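Long-range contact in DegV family protein (Eubacterium eligens, PDB 3FDJ), which is of unknown function but, as a member of the DegV family, probably binds a fatty acid or similar lipid: residues D76-V80 against F139-D143. Residues are numbered along the deposited sequence; the frame is centred on the assembly and turned at random.
Sequences DEIFV and FEEID
Phe79 and Phe139 form an offset stack, with ring centroids 4.5 Å apart and planes 15° from parallel. Phe79 CZ sits over one face of the Phe139 ring, 3.5 Å from Phe139 CE2. Ile78 O lies in the plane of the Phe139 ring, at its edge, 3.6 Å from Phe139 CE2. Phe139 points its CB at the strand, and with CG trans to its backbone N (chi1 -178°) the ring lies against Phe79. Ile142 puts its CG2 methyl 3.5 Å from Phe79 CZ, and Asp143 CA lies at the edge of the same ring. With an alanine here instead of Phe139, Phe79 would probably lose its stacking partner and a gap would open beside the strand. Helix 139-150 packs on the N-terminal mixed sheet of an alpha/beta domain, where strands 5-9, 77-82 and 109-114 run parallel. Strand and helix segments are 13° apart. On the side of Phe139 away from Phe79, the extended Glu77 side chain slides past, with Glu77 OE2 3.5 Å from Phe139 CB. One water accepts from Phe139 N and donates to Glu77 OE2 at 2.6 Å. Further out, Leu129 of helix 120-134 touches Phe79 and Ile142, and Arg111 holds Asp143 OD1 in a salt bridge.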
ATOM      1  N   ASP A  76     -18.253   8.730  15.186  1.00 12.56           N
ATOM      2  CA  ASP A  76     -18.306   7.758  16.232  1.00 12.83           C
ATOM      3  C   ASP A  76     -18.016   6.316  15.836  1.00 11.76           C
ATOM      4  O   ASP A  76     -17.946   5.462  16.711  1.00 11.72           O
ATOM      5  CB  ASP A  76     -19.644   7.839  16.935  1.00 13.62           C
ATOM      6  CG  ASP A  76     -19.731   9.047  17.845  1.00 16.32           C
ATOM      7  OD1 ASP A  76     -18.699   9.406  18.484  1.00 17.38           O
ATOM      8  OD2 ASP A  76     -20.816   9.632  17.910  1.00 19.11           O
ATOM      9  N   GLU A  77     -17.901   6.038  14.549  1.00 10.91           N
ATOM     10  CA  GLU A  77     -17.507   4.712  14.075  1.00 11.09           C
ATOM     11  C   GLU A  77     -16.439   4.884  12.996  1.00 10.01           C
ATOM     12  O   GLU A  77     -16.705   5.421  11.922  1.00  9.62           O
ATOM     13  CB  GLU A  77     -18.708   3.942  13.477  1.00 12.04           C
ATOM     14  CG  GLU A  77     -19.750   3.596  14.485  1.00 14.18           C
ATOM     15  CD  GLU A  77     -20.995   2.911  13.917  1.00 17.34           C
ATOM     16  OE1 GLU A  77     -21.588   3.384  12.920  1.00 18.01           O
ATOM     17  OE2 GLU A  77     -21.410   1.918  14.541  1.00 20.80           O
ATOM     18  N   ILE A  78     -15.226   4.445  13.298  1.00  8.69           N
ATOM     19  CA  ILE A  78     -14.079   4.669  12.440  1.00  8.09           C
ATOM     20  C   ILE A  78     -13.273   3.396  12.266  1.00  8.53           C
ATOM     21  O   ILE A  78     -12.986   2.685  13.246  1.00  7.59           O
ATOM     22  CB  ILE A  78     -13.142   5.763  13.018  1.00  8.07           C
ATOM     23  CG1 ILE A  78     -13.908   7.066  13.315  1.00  8.73           C
ATOM     24  CG2 ILE A  78     -11.913   6.034  12.077  1.00  8.99           C
ATOM     25  CD1 ILE A  78     -13.044   8.160  13.957  1.00  9.25           C
ATOM     26  N   PHE A  79     -12.913   3.116  11.011  1.00  8.30           N
ATOM     27  CA  PHE A  79     -11.931   2.098  10.692  1.00  8.27           C
ATOM     28  C   PHE A  79     -10.715   2.821  10.146  1.00  8.41           C
ATOM     29  O   PHE A  79     -10.830   3.701   9.281  1.00  8.13           O
ATOM     30  CB  PHE A  79     -12.457   1.064   9.676  1.00  8.25           C
ATOM     31  CG  PHE A  79     -13.477   0.134  10.241  1.00  9.92           C
ATOM     32  CD1 PHE A  79     -13.099  -0.937  11.052  1.00  8.92           C
ATOM     33  CD2 PHE A  79     -14.821   0.325   9.990  1.00 10.95           C
ATOM     34  CE1 PHE A  79     -14.057  -1.787  11.576  1.00  9.04           C
ATOM     35  CE2 PHE A  79     -15.796  -0.519  10.545  1.00 11.88           C
ATOM     36  CZ  PHE A  79     -15.409  -1.561  11.345  1.00 10.87           C
ATOM     37  N   VAL A  80      -9.547   2.449  10.665  1.00  8.91           N
ATOM     38  CA  VAL A  80      -8.275   3.028  10.244  1.00  9.07           C
ATOM     39  C   VAL A  80      -7.421   1.932   9.659  1.00 10.17           C
ATOM     40  O   VAL A  80      -7.171   0.929  10.342  1.00 12.73           O
ATOM     41  CB  VAL A  80      -7.530   3.660  11.433  1.00  8.48           C
ATOM     42  CG1 VAL A  80      -6.296   4.424  10.927  1.00 10.85           C
ATOM     43  CG2 VAL A  80      -8.451   4.605  12.242  1.00  9.88           C
ATOM     44  N   PHE A 139     -20.895  -2.205  12.823  1.00 11.88           N
ATOM     45  CA  PHE A 139     -19.476  -2.014  13.136  1.00 11.32           C
ATOM     46  C   PHE A 139     -18.827  -3.301  13.663  1.00 11.25           C
ATOM     47  O   PHE A 139     -17.770  -3.715  13.170  1.00 11.57           O
ATOM     48  CB  PHE A 139     -19.279  -0.876  14.138  1.00 10.63           C
ATOM     49  CG  PHE A 139     -17.837  -0.587  14.462  1.00 10.57           C
ATOM     50  CD1 PHE A 139     -17.183  -1.304  15.426  1.00 11.05           C
ATOM     51  CD2 PHE A 139     -17.140   0.403  13.777  1.00 12.88           C
ATOM     52  CE1 PHE A 139     -15.846  -1.039  15.729  1.00 12.28           C
ATOM     53  CE2 PHE A 139     -15.813   0.666  14.065  1.00 11.72           C
ATOM     54  CZ  PHE A 139     -15.167  -0.061  15.046  1.00 12.80           C
ATOM     55  N   GLU A 140     -19.477  -3.938  14.630  1.00 11.72           N
ATOM     56  CA  GLU A 140     -18.917  -5.131  15.253  1.00 12.66           C
ATOM     57  C   GLU A 140     -18.821  -6.300  14.263  1.00 12.22           C
ATOM     58  O   GLU A 140     -17.854  -7.058  14.296  1.00 12.71           O
ATOM     59  CB  GLU A 140     -19.721  -5.522  16.482  1.00 14.04           C
ATOM     60  CG  GLU A 140     -19.657  -4.485  17.614  1.00 15.97           C
ATOM     61  CD  GLU A 140     -20.529  -3.250  17.405  1.00 19.42           C
ATOM     62  OE1 GLU A 140     -21.448  -3.221  16.509  1.00 17.71           O
ATOM     63  OE2 GLU A 140     -20.253  -2.279  18.162  1.00 24.40           O
ATOM     64  N   GLU A 141     -19.772  -6.406  13.351  1.00 11.69           N
ATOM     65  CA  GLU A 141     -19.714  -7.442  12.316  1.00 11.87           C
ATOM     66  C   GLU A 141     -18.537  -7.221  11.380  1.00 11.58           C
ATOM     67  O   GLU A 141     -17.825  -8.166  11.023  1.00 10.95           O
ATOM     68  CB  GLU A 141     -21.023  -7.495  11.521  1.00 12.70           C
ATOM     69  CG  GLU A 141     -22.216  -7.912  12.365  1.00 15.34           C
ATOM     70  CD  GLU A 141     -23.579  -7.801  11.678  1.00 19.75           C
ATOM     71  OE1 GLU A 141     -23.765  -6.955  10.760  1.00 19.26           O
ATOM     72  OE2 GLU A 141     -24.499  -8.546  12.110  1.00 18.94           O
ATOM     73  N   ILE A 142     -18.347  -5.964  10.983  1.00 10.06           N
ATOM     74  CA  ILE A 142     -17.302  -5.600  10.043  1.00  9.67           C
ATOM     75  C   ILE A 142     -15.937  -5.785  10.704  1.00 10.21           C
ATOM     76  O   ILE A 142     -15.005  -6.349  10.110  1.00 10.06           O
ATOM     77  CB  ILE A 142     -17.459  -4.139   9.563  1.00  9.38           C
ATOM     78  CG1 ILE A 142     -18.773  -3.964   8.817  1.00  9.44           C
ATOM     79  CG2 ILE A 142     -16.259  -3.739   8.694  1.00  9.81           C
ATOM     80  CD1 ILE A 142     -19.175  -2.478   8.585  1.00 12.96           C
ATOM     81  N   ASP A 143     -15.841  -5.361  11.961  1.00 10.32           N
ATOM     82  CA  ASP A 143     -14.590  -5.421  12.708  1.00 11.51           C
ATOM     83  C   ASP A 143     -14.096  -6.878  12.801  1.00 11.94           C
ATOM     84  O   ASP A 143     -12.926  -7.121  12.672  1.00 14.13           O
ATOM     85  CB  ASP A 143     -14.799  -4.815  14.091  1.00 11.83           C
ATOM     86  CG  ASP A 143     -13.522  -4.757  14.932  1.00 15.22           C
ATOM     87  OD1 ASP A 143     -12.416  -4.780  14.370  1.00 18.83           O
ATOM     88  OD2 ASP A 143     -13.645  -4.656  16.170  1.00 20.28           O
TER
HETATM   89  O   HOH W   1     -22.763  -0.178  13.728  1.00 12.43           O